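Side-chain contacts in CalS13 (PDB 4ZAS), which probably transfers an amino group to a dTDP-linked keto sugar with the help of pyridoxal phosphate, and is found with dTDP-4-keto-6-deoxyglucose bound: residues Y240-L243 against R244-W248; A300-D303 against K304-G308; R172-A175 against V176-A180; S353-N356 against D357-S360. One frame throughout, in Å; residues are numbered along the deposited sequence.

Contact 1: residues Y240-L243 against R244-W248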
loop_
_atom_site.group_PDB
_atom_site.type_symbol
_atom_site.label_atom_id
_atom_site.label_comp_id
_atom_site.label_asym_id
_atom_site.label_seq_id
_atom_site.Cartn_x
_atom_site.Cartn_y
_atom_site.Cartn_z
ATOM N N TYR A 240 -7.593 -8.224 -16.558
ATOM C CA TYR A 240 -6.322 -7.519 -16.620
ATOM C C TYR A 240 -6.527 -6.005 -16.764
ATOM O O TYR A 240 -5.905 -5.223 -16.050
ATOM C CB TYR A 240 -5.471 -8.025 -17.781
ATOM C CG TYR A 240 -4.217 -7.207 -17.980
ATOM C CD1 TYR A 240 -3.092 -7.431 -17.194
ATOM C CD2 TYR A 240 -4.159 -6.192 -18.937
ATOM C CE1 TYR A 240 -1.938 -6.688 -17.368
ATOM C CE2 TYR A 240 -3.008 -5.443 -19.112
ATOM C CZ TYR A 240 -1.900 -5.698 -18.323
ATOM O OH TYR A 240 -0.749 -4.966 -18.489
ATOM N N ASP A 241 -7.381 -5.596 -17.698
ATOM C CA ASP A 241 -7.674 -4.178 -17.882
ATOM C C ASP A 241 -8.239 -3.599 -16.589
ATOM O O ASP A 241 -7.775 -2.562 -16.110
ATOM C CB ASP A 241 -8.655 -3.953 -19.033
ATOM C CG ASP A 241 -8.043 -4.255 -20.397
ATOM O OD1 ASP A 241 -6.798 -4.282 -20.497
ATOM O OD2 ASP A 241 -8.806 -4.462 -21.371
ATOM N N ARG A 242 -9.208 -4.295 -16.004
ATOM C CA ARG A 242 -9.883 -3.796 -14.814
ATOM C C ARG A 242 -8.964 -3.598 -13.607
ATOM O O ARG A 242 -9.105 -2.630 -12.865
ATOM C CB ARG A 242 -11.033 -4.719 -14.418
ATOM C CG ARG A 242 -11.917 -4.070 -13.369
ATOM C CD ARG A 242 -13.182 -4.848 -13.088
ATOM N NE ARG A 242 -13.839 -5.349 -14.293
ATOM C CZ ARG A 242 -14.786 -4.696 -14.956
ATOM N NH1 ARG A 242 -15.206 -3.510 -14.536
ATOM N NH2 ARG A 242 -15.322 -5.241 -16.040
ATOM N N LEU A 243 -8.032 -4.517 -13.402
ATOM C CA LEU A 243 -7.174 -4.438 -12.236
ATOM C C LEU A 243 -6.118 -3.379 -12.413
ATOM O O LEU A 243 -5.704 -2.748 -11.443
ATOM C CB LEU A 243 -6.533 -5.790 -11.944
ATOM C CG LEU A 243 -7.095 -6.351 -10.646
ATOM C CD1 LEU A 243 -8.578 -6.359 -10.766
ATOM C CD2 LEU A 243 -6.581 -7.746 -10.330
ATOM N N ARG A 244 -5.681 -3.191 -13.653
ATOM C CA ARG A 244 -4.682 -2.181 -13.962
ATOM C C ARG A 244 -5.310 -0.811 -13.655
ATOM O O ARG A 244 -4.664 0.085 -13.097
ATOM C CB ARG A 244 -4.255 -2.280 -15.427
ATOM C CG ARG A 244 -2.809 -1.928 -15.683
ATOM C CD ARG A 244 -2.374 -2.268 -17.109
ATOM N NE ARG A 244 -2.273 -1.056 -17.924
ATOM C CZ ARG A 244 -1.192 -0.277 -17.983
ATOM N NH1 ARG A 244 -0.106 -0.582 -17.286
ATOM N NH2 ARG A 244 -1.191 0.810 -18.743
ATOM N N LEU A 245 -6.603 -0.701 -13.964
ATOM C CA LEU A 245 -7.380 0.488 -13.687
ATOM C C LEU A 245 -7.474 0.778 -12.202
ATOM O O LEU A 245 -7.185 1.899 -11.770
ATOM C CB LEU A 245 -8.799 0.343 -14.246
ATOM C CG LEU A 245 -9.239 1.179 -15.437
ATOM C CD1 LEU A 245 -10.693 0.911 -15.724
ATOM C CD2 LEU A 245 -9.030 2.652 -15.117
ATOM N N ARG A 246 -7.923 -0.211 -11.428
ATOM C CA ARG A 246 -8.133 0.007 -10.002
ATOM C C ARG A 246 -6.811 0.131 -9.265
ATOM O O ARG A 246 -6.780 0.490 -8.085
ATOM C CB ARG A 246 -8.964 -1.108 -9.390
ATOM C CG ARG A 246 -10.334 -1.187 -9.954
ATOM C CD ARG A 246 -11.169 -2.205 -9.225
ATOM N NE ARG A 246 -12.514 -2.264 -9.793
ATOM C CZ ARG A 246 -13.483 -3.039 -9.327
ATOM N NH1 ARG A 246 -13.246 -3.834 -8.293
ATOM N NH2 ARG A 246 -14.682 -3.017 -9.890
ATOM N N ARG A 247 -5.722 -0.206 -9.946
ATOM C CA ARG A 247 -4.415 -0.102 -9.339
ATOM C C ARG A 247 -4.027 1.349 -9.092
ATOM O O ARG A 247 -3.304 1.648 -8.140
ATOM C CB ARG A 247 -3.366 -0.780 -10.209
ATOM C CG ARG A 247 -1.995 -0.704 -9.612
ATOM C CD ARG A 247 -0.977 -1.395 -10.451
ATOM N NE ARG A 247 -0.888 -0.900 -11.817
ATOM C CZ ARG A 247 0.003 -1.382 -12.678
ATOM N NH1 ARG A 247 0.837 -2.339 -12.272
ATOM N NH2 ARG A 247 0.078 -0.916 -13.925
ATOM N N TRP A 248 -4.513 2.243 -9.955
ATOM C CA TRP A 248 -4.208 3.666 -9.869
ATOM C C TRP A 248 -5.503 4.496 -9.869
ATOM O O TRP A 248 -5.811 5.222 -10.816
ATOM C CB TRP A 248 -3.257 4.063 -11.022
ATOM C CG TRP A 248 -2.940 5.535 -11.082
ATOM C CD1 TRP A 248 -3.388 6.445 -12.013
ATOM C CD2 TRP A 248 -2.172 6.281 -10.140
ATOM N NE1 TRP A 248 -2.917 7.704 -11.716
ATOM C CE2 TRP A 248 -2.172 7.631 -10.568
ATOM C CE3 TRP A 248 -1.481 5.940 -8.976
ATOM C CZ2 TRP A 248 -1.503 8.634 -9.874
ATOM C CZ3 TRP A 248 -0.805 6.936 -8.292
ATOM C CH2 TRP A 248 -0.821 8.268 -8.742
#
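Over one face of the Arg246 guanidinium sits the side chain of Arg242, with Arg242 CD 4.0 Å from Arg246 NH2. The two arginines run side by side in the same direction. It is the CD methylene of Arg242 that lies over the flat surface, and the two guanidinium planes stand 77° apart. The chain of Arg242 bends at its third torsion (chi3 -43°), which turns its own guanidinium aside, whereas that of Arg246 is stretched from CG to NE. Arg242 NH1 forms a salt bridge to Glu266. Arg246 is held mainly by Arg95 O and Ser91 OG, which satisfy its buried nitrogens, its NE having a long, weak ion pair to Glu266.

The second pair is Tyr240 and Arg244. Their planes are nearly parallel, 9° apart, but what touches is Arg244 CD, lying 3.4 Å from Tyr240 OH and 3.7 Å from Tyr240 CZ. An arginine suits this place because its CD methylene can rest against the hydroxyl end of the phenol while its charged end reaches further. Beneath both pairs the backbone repeats one bond: Arg244 N gives to Tyr240 O at 3.2 Å, and Arg246 N gives to Arg242 O at 3.1 Å. Leu243 is buried, its apolar branches resting on Leu88 and Leu92 of helix 82-94.

Such side-chain contact is the i to i+4 pairing of an alpha-helix, here 237-247, whose Arg244 side chain lies about 6 Å from that of Arg253, a dTDP-binding residue in crystals of this protein, although that site is empty in this chain.

Contact 2: residues A300-D303 against K304-G308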
loop_
_atom_site.group_PDB
_atom_site.type_symbol
_atom_site.label_atom_id
_atom_site.label_comp_id
_atom_site.label_asym_id
_atom_site.label_seq_id
_atom_site.Cartn_x
_atom_site.Cartn_y
_atom_site.Cartn_z
ATOM N N ALA A 300 14.709 -32.164 -1.277
ATOM C CA ALA A 300 14.814 -33.567 -1.680
ATOM C C ALA A 300 15.720 -34.318 -0.713
ATOM O O ALA A 300 15.490 -35.496 -0.411
ATOM C CB ALA A 300 15.344 -33.691 -3.101
ATOM N N PHE A 301 16.754 -33.620 -0.241
ATOM C CA PHE A 301 17.671 -34.169 0.743
ATOM C C PHE A 301 16.934 -34.531 2.037
ATOM O O PHE A 301 17.066 -35.645 2.547
ATOM C CB PHE A 301 18.801 -33.175 1.023
ATOM C CG PHE A 301 19.795 -33.662 2.010
ATOM C CD1 PHE A 301 20.777 -34.555 1.632
ATOM C CD2 PHE A 301 19.746 -33.240 3.322
ATOM C CE1 PHE A 301 21.700 -35.011 2.538
ATOM C CE2 PHE A 301 20.677 -33.699 4.247
ATOM C CZ PHE A 301 21.652 -34.579 3.849
ATOM N N TYR A 302 16.137 -33.597 2.542
ATOM C CA TYR A 302 15.331 -33.818 3.742
ATOM C C TYR A 302 14.323 -34.962 3.538
ATOM O O TYR A 302 14.208 -35.842 4.393
ATOM C CB TYR A 302 14.571 -32.536 4.137
ATOM C CG TYR A 302 15.411 -31.416 4.749
ATOM C CD1 TYR A 302 16.629 -31.682 5.370
ATOM C CD2 TYR A 302 14.985 -30.095 4.685
ATOM C CE1 TYR A 302 17.394 -30.663 5.921
ATOM C CE2 TYR A 302 15.742 -29.069 5.234
ATOM C CZ TYR A 302 16.946 -29.362 5.853
ATOM O OH TYR A 302 17.705 -28.344 6.397
ATOM N N ASP A 303 13.621 -34.957 2.402
ATOM C CA ASP A 303 12.608 -35.966 2.111
ATOM C C ASP A 303 13.178 -37.372 2.287
ATOM O O ASP A 303 12.526 -38.258 2.840
ATOM C CB ASP A 303 12.070 -35.806 0.683
ATOM C CG ASP A 303 11.191 -34.581 0.506
ATOM O OD1 ASP A 303 10.681 -34.046 1.506
ATOM O OD2 ASP A 303 10.988 -34.165 -0.654
ATOM N N LYS A 304 14.417 -37.552 1.839
ATOM C CA LYS A 304 15.120 -38.821 1.951
ATOM C C LYS A 304 15.565 -39.040 3.392
ATOM O O LYS A 304 15.227 -40.042 4.008
ATOM C CB LYS A 304 16.325 -38.822 1.004
ATOM C CG LYS A 304 17.212 -40.068 1.007
ATOM C CD LYS A 304 16.728 -41.141 0.022
ATOM C CE LYS A 304 17.811 -42.173 -0.247
ATOM N NZ LYS A 304 18.316 -42.732 1.043
ATOM N N GLU A 305 16.253 -38.048 3.949
ATOM C CA GLU A 305 16.938 -38.177 5.234
ATOM C C GLU A 305 16.023 -38.088 6.458
ATOM O O GLU A 305 16.357 -38.616 7.513
ATOM C CB GLU A 305 18.015 -37.094 5.355
ATOM C CG GLU A 305 19.074 -37.093 4.271
ATOM C CD GLU A 305 20.124 -38.142 4.457
ATOM O OE1 GLU A 305 20.357 -38.550 5.616
ATOM O OE2 GLU A 305 20.724 -38.554 3.440
ATOM N N LEU A 306 14.889 -37.404 6.341
ATOM C CA LEU A 306 13.989 -37.280 7.484
ATOM C C LEU A 306 12.900 -38.339 7.488
ATOM O O LEU A 306 12.042 -38.350 8.372
ATOM C CB LEU A 306 13.345 -35.893 7.523
ATOM C CG LEU A 306 14.352 -34.797 7.814
ATOM C CD1 LEU A 306 13.701 -33.429 7.875
ATOM C CD2 LEU A 306 15.007 -35.125 9.138
ATOM N N ALA A 307 12.937 -39.237 6.511
ATOM C CA ALA A 307 11.909 -40.262 6.427
ATOM C C ALA A 307 12.143 -41.349 7.457
ATOM O O ALA A 307 13.261 -41.843 7.627
ATOM C CB ALA A 307 11.864 -40.849 5.040
ATOM N N GLY A 308 11.071 -41.754 8.116
ATOM C CA GLY A 308 11.178 -42.819 9.085
ATOM C C GLY A 308 11.720 -42.415 10.445
ATOM O O GLY A 308 12.106 -43.279 11.222
#
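Glu305 reaches back one helical turn to lay its methylene on the aromatic ring of Phe301. Its CG stands 3.6 Å from the centroid of the Phe301 ring, only 12° from the ring normal, a CH-pi contact over the middle of the face. The carboxylate then runs on from the centre toward the CE1-CZ side of the ring at a shallow tilt, the two planes 21° apart. A bend at the second torsion of Glu305 (chi2 -78°) folds the chain over the phenyl group instead of letting it extend away from the helix. Glutamate suits the spot because it offers an apolar CH2 to the ring while its acid end runs on beyond, OE1 making a long, weak ion pair with Lys401 of helix 390-401.

Tyr302 makes a more conventional apolar contact: Tyr302 CB and Leu306 CD1 are 3.9 Å apart, the two side chains lying alongside each other and pointing the same way. This is the last turn of the long helix 275-305, where its buried side settles on helix 390-401 and on the three-stranded antiparallel sheet 312-313, 328-332 and 379-382. Leu306 rests on Tyr328, Leu330 and Ile382 of that sheet. Tyr302 meets Tyr328 edge-to-face and packs on Val396 and Val397 of the helix, while its hydroxyl bonds to Pro383 O.

Lys304 is held chiefly through its backbone. Lys304 N donates to Ala300 O at 3.2 Å; as an exposed residue it can carry its charged end away from the turn. Glu305 N completes a tighter bond to Phe301 O, 2.9 Å long.

Contact 3: residues R172-A175 against V176-A180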
loop_
_atom_site.group_PDB
_atom_site.type_symbol
_atom_site.label_atom_id
_atom_site.label_comp_id
_atom_site.label_asym_id
_atom_site.label_seq_id
_atom_site.Cartn_x
_atom_site.Cartn_y
_atom_site.Cartn_z
ATOM N N ARG A 172 -8.671 -30.324 -9.260
ATOM C CA ARG A 172 -9.742 -30.696 -8.366
ATOM C C ARG A 172 -10.526 -29.460 -7.945
ATOM O O ARG A 172 -11.750 -29.474 -7.929
ATOM C CB ARG A 172 -9.162 -31.425 -7.144
ATOM C CG ARG A 172 -10.172 -31.879 -6.122
ATOM C CD ARG A 172 -11.154 -32.869 -6.725
ATOM N NE ARG A 172 -12.154 -33.227 -5.731
ATOM C CZ ARG A 172 -13.336 -33.761 -6.007
ATOM N NH1 ARG A 172 -13.690 -34.022 -7.266
ATOM N NH2 ARG A 172 -14.165 -34.030 -5.010
ATOM N N LEU A 173 -9.803 -28.391 -7.616
ATOM C CA LEU A 173 -10.412 -27.140 -7.192
ATOM C C LEU A 173 -11.396 -26.664 -8.240
ATOM O O LEU A 173 -12.520 -26.275 -7.916
ATOM C CB LEU A 173 -9.347 -26.074 -6.943
ATOM C CG LEU A 173 -9.860 -24.652 -6.691
ATOM C CD1 LEU A 173 -10.611 -24.578 -5.374
ATOM C CD2 LEU A 173 -8.706 -23.677 -6.718
ATOM N N ARG A 174 -10.977 -26.752 -9.501
ATOM C CA ARG A 174 -11.803 -26.328 -10.623
ATOM C C ARG A 174 -13.019 -27.226 -10.754
ATOM O O ARG A 174 -14.132 -26.736 -10.906
ATOM C CB ARG A 174 -10.994 -26.330 -11.927
ATOM C CG ARG A 174 -11.750 -25.804 -13.139
ATOM C CD ARG A 174 -10.828 -25.360 -14.270
ATOM N NE ARG A 174 -11.392 -24.180 -14.901
ATOM C CZ ARG A 174 -10.987 -22.935 -14.713
ATOM N NH1 ARG A 174 -9.931 -22.676 -13.961
ATOM N NH2 ARG A 174 -11.616 -21.946 -15.336
ATOM N N ALA A 175 -12.821 -28.534 -10.653
ATOM C CA ALA A 175 -13.945 -29.460 -10.753
ATOM C C ALA A 175 -14.934 -29.260 -9.614
ATOM O O ALA A 175 -16.143 -29.307 -9.807
ATOM C CB ALA A 175 -13.451 -30.889 -10.755
ATOM N N VAL A 176 -14.410 -29.032 -8.421
ATOM C CA VAL A 176 -15.245 -28.851 -7.251
ATOM C C VAL A 176 -16.019 -27.541 -7.386
ATOM O O VAL A 176 -17.224 -27.500 -7.140
ATOM C CB VAL A 176 -14.404 -28.932 -5.975
ATOM C CG1 VAL A 176 -15.117 -28.306 -4.813
ATOM C CG2 VAL A 176 -14.083 -30.370 -5.688
ATOM N N VAL A 177 -15.344 -26.467 -7.785
ATOM C CA VAL A 177 -16.051 -25.207 -7.962
ATOM C C VAL A 177 -17.097 -25.320 -9.053
ATOM O O VAL A 177 -18.212 -24.830 -8.888
ATOM C CB VAL A 177 -15.093 -24.057 -8.284
ATOM C CG1 VAL A 177 -15.875 -22.836 -8.743
ATOM C CG2 VAL A 177 -14.225 -23.728 -7.070
ATOM N N ASP A 178 -16.757 -26.001 -10.143
ATOM C CA ASP A 178 -17.661 -26.140 -11.281
ATOM C C ASP A 178 -18.894 -26.962 -10.936
ATOM O O ASP A 178 -19.987 -26.647 -11.406
ATOM C CB ASP A 178 -16.926 -26.732 -12.499
ATOM C CG ASP A 178 -16.013 -25.704 -13.184
ATOM O OD1 ASP A 178 -16.069 -24.514 -12.808
ATOM O OD2 ASP A 178 -15.245 -26.066 -14.099
ATOM N N ARG A 179 -18.725 -28.026 -10.152
ATOM C CA ARG A 179 -19.860 -28.866 -9.740
ATOM C C ARG A 179 -20.769 -28.142 -8.732
ATOM O O ARG A 179 -21.989 -28.173 -8.859
ATOM C CB ARG A 179 -19.360 -30.210 -9.191
ATOM C CG ARG A 179 -20.449 -31.168 -8.719
ATOM C CD ARG A 179 -19.850 -32.454 -8.147
ATOM N NE ARG A 179 -20.833 -33.521 -7.945
ATOM C CZ ARG A 179 -21.184 -34.414 -8.864
ATOM N NH1 ARG A 179 -20.656 -34.353 -10.079
ATOM N NH2 ARG A 179 -22.081 -35.352 -8.575
ATOM N N ALA A 180 -20.174 -27.484 -7.743
ATOM C CA ALA A 180 -20.937 -26.791 -6.698
ATOM C C ALA A 180 -21.765 -25.612 -7.233
ATOM O O ALA A 180 -22.826 -25.291 -6.694
ATOM C CB ALA A 180 -19.991 -26.301 -5.594
#
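Val176 presses one methyl against the flat guanidinium of Arg172: CG2 of Val176 lies 3.4 Å above the plane, over its centre, and 3.5 Å from Arg172 CZ. Val176 CG2 stands beside its own backbone N (chi1 161° places CG1 anti to that N), facing the preceding turn. Arg172 meets it by bending at its second torsion (chi2 61°), which lays the group over the valine. The pairing suits both residues: a beta-branched valine offers a methyl to the flat surface, while the charge of Arg172 is met by a salt bridge from NH2 to Asp145 OD1.

Next to it, Leu173 CD1 and Val177 CG2 touch at 4.1 Å, two branched apolar chains running in the same direction. On the exposed side Arg174 and Asp178 come together differently, Arg174 CG lying 3.6 Å from Asp178 OD2. Their charged groups are almost perpendicular and only near one another, since no N-H of the arginine points at the oxygen; Asp178 instead pairs through OD1 with Arg187.

All three pairs are spaced by regular helical bonds, among them Val176 N to Arg172 O at 2.7 Å and Asp178 N to Arg174 O at 2.8 Å. Helix 170-180 is the crossover of the beta-alpha-beta unit made with strands 155-161 and 189-193. Leu173 and Val177 pack on Val160 and Ile158 of strand 155-161, while Val176, with Leu173, faces helix 144-150.

Contact 4: residues S353-N356 against D357-S360; sequences SRRN and DAHS
Arg355 NE donates to Asp357 OD1 at 2.9 Å and an almost straight 173°, the first half of a side-on salt bridge. The second half is Arg355 NH2 to Asp357 OD2, 3.0 Å long and more bent. Each carboxylate oxygen is approached on its syn side; OD1 lies in the guanidinium plane and OD2 is tilted somewhat out of it. Both side chains place CG between backbone N and carbonyl carbon, and this brings the carboxylate to the NE/NH2 edge of a guanidinium only two residues away. Arg355 NH1 has a further partner in Asp373, so the guanidinium is held at more than one corner.

The backbone here makes a short 3-10 turn, with Ala358 N bonded to Arg355 O at 3.1 Å and His359 N to Asn356 O at 3.2 Å. The turn lies in the loop between helices 335-344 and 370-375, at the interface with the second subunit.

Arg354 reaches over the outside of the turn with a fully extended chain. Ala358 CB sits over the centre of one guanidinium face, 3.6 Å from Arg354 CZ, and alanine's small methyl lets the flat group come close. His359 lies at the edge of the same guanidinium, near its plane, with its ring turned 72° from it. Separately, His359 CE1 rests 3.7 Å from the methylene Arg354 CD. Arg354 NH1 forms a salt bridge with Asp263 of the second subunit, and His359 NE2 is hydrogen-bonded to Glu117 of its own chain.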
loop_
_atom_site.group_PDB
_atom_site.type_symbol
_atom_site.label_atom_id
_atom_site.label_comp_id
_atom_site.label_asym_id
_atom_site.label_seq_id
_atom_site.Cartn_x
_atom_site.Cartn_y
_atom_site.Cartn_z
ATOM N N SER A 353 2.807 -18.539 11.326
ATOM C CA SER A 353 1.649 -17.725 11.679
ATOM C C SER A 353 0.617 -18.497 12.483
ATOM O O SER A 353 0.528 -19.725 12.409
ATOM C CB SER A 353 1.009 -17.129 10.420
ATOM O OG SER A 353 0.548 -18.143 9.558
ATOM N N ARG A 354 -0.161 -17.766 13.271
ATOM C CA ARG A 354 -1.247 -18.377 14.035
ATOM C C ARG A 354 -2.415 -18.716 13.103
ATOM O O ARG A 354 -2.649 -17.997 12.116
ATOM C CB ARG A 354 -1.713 -17.438 15.145
ATOM C CG ARG A 354 -2.713 -18.043 16.113
ATOM C CD ARG A 354 -3.254 -16.982 17.030
ATOM N NE ARG A 354 -3.991 -17.520 18.163
ATOM C CZ ARG A 354 -4.931 -16.837 18.810
ATOM N NH1 ARG A 354 -5.249 -15.609 18.406
ATOM N NH2 ARG A 354 -5.566 -17.383 19.842
ATOM N N ARG A 355 -3.124 -19.809 13.394
ATOM C CA ARG A 355 -4.338 -20.135 12.641
ATOM C C ARG A 355 -5.236 -18.900 12.696
ATOM O O ARG A 355 -5.615 -18.458 13.782
ATOM C CB ARG A 355 -5.039 -21.391 13.207
ATOM C CG ARG A 355 -5.285 -21.400 14.727
ATOM C CD ARG A 355 -5.859 -22.726 15.191
ATOM N NE ARG A 355 -7.123 -23.053 14.534
ATOM C CZ ARG A 355 -7.762 -24.220 14.659
ATOM N NH1 ARG A 355 -7.243 -25.192 15.402
ATOM N NH2 ARG A 355 -8.914 -24.427 14.025
ATOM N N ASN A 356 -5.554 -18.325 11.543
ATOM C CA ASN A 356 -6.198 -16.998 11.547
ATOM C C ASN A 356 -7.569 -17.042 12.202
ATOM O O ASN A 356 -8.041 -16.039 12.725
ATOM C CB ASN A 356 -6.344 -16.416 10.130
ATOM C CG ASN A 356 -5.011 -16.145 9.445
ATOM O OD1 ASN A 356 -4.982 -15.707 8.292
ATOM N ND2 ASN A 356 -3.916 -16.411 10.129
ATOM N N ASP A 357 -8.199 -18.209 12.191
ATOM C CA ASP A 357 -9.549 -18.333 12.712
ATOM C C ASP A 357 -9.619 -18.144 14.224
ATOM O O ASP A 357 -10.706 -17.995 14.778
ATOM C CB ASP A 357 -10.159 -19.689 12.315
ATOM C CG ASP A 357 -9.444 -20.858 12.941
ATOM O OD1 ASP A 357 -8.190 -20.874 12.913
ATOM O OD2 ASP A 357 -10.144 -21.754 13.466
ATOM N N ALA A 358 -8.476 -18.153 14.904
ATOM C CA ALA A 358 -8.484 -18.044 16.367
ATOM C C ALA A 358 -8.408 -16.590 16.832
ATOM O O ALA A 358 -8.590 -16.299 18.012
ATOM C CB ALA A 358 -7.333 -18.851 16.982
ATOM N N HIS A 359 -8.121 -15.685 15.906
ATOM C CA HIS A 359 -8.024 -14.271 16.242
ATOM C C HIS A 359 -9.353 -13.659 16.701
ATOM O O HIS A 359 -10.412 -13.955 16.158
ATOM C CB HIS A 359 -7.490 -13.501 15.036
ATOM C CG HIS A 359 -6.024 -13.680 14.796
ATOM N ND1 HIS A 359 -5.087 -13.575 15.801
ATOM C CD2 HIS A 359 -5.330 -13.933 13.663
ATOM C CE1 HIS A 359 -3.882 -13.757 15.295
ATOM N NE2 HIS A 359 -4.001 -13.980 14.000
ATOM N N SER A 360 -9.273 -12.805 17.714
ATOM C CA SER A 360 -10.426 -12.097 18.263
ATOM C C SER A 360 -11.213 -11.343 17.217
ATOM O O SER A 360 -12.432 -11.298 17.272
ATOM C CB SER A 360 -9.973 -11.114 19.325
ATOM O OG SER A 360 -9.008 -11.724 20.137
#

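Overall arrangement
The four contacts lie well apart and none touches another. Contacts 1 and 2 are on opposite sides of the chain's centre, about 44 Å between their centres, and contact 3 comes no nearer to contact 1 than about 14 Å between nearest atoms. Contact 4 is about 17 Å from contact 3 and 18 Å from contact 2 by nearest atoms. Its Asn356 side chain is about 10 Å from the bound dTDP-4-keto-6-deoxyglucose, whose pocket includes Lys222, the predicted pyridoxal phosphate lysine. In contact 1 the Arg244 side chain is about 6 Å from that of Arg253 and 9 Å from that of Arg257, a dTDP site unoccupied in this chain; contacts 2 and 3 pack away from these sites.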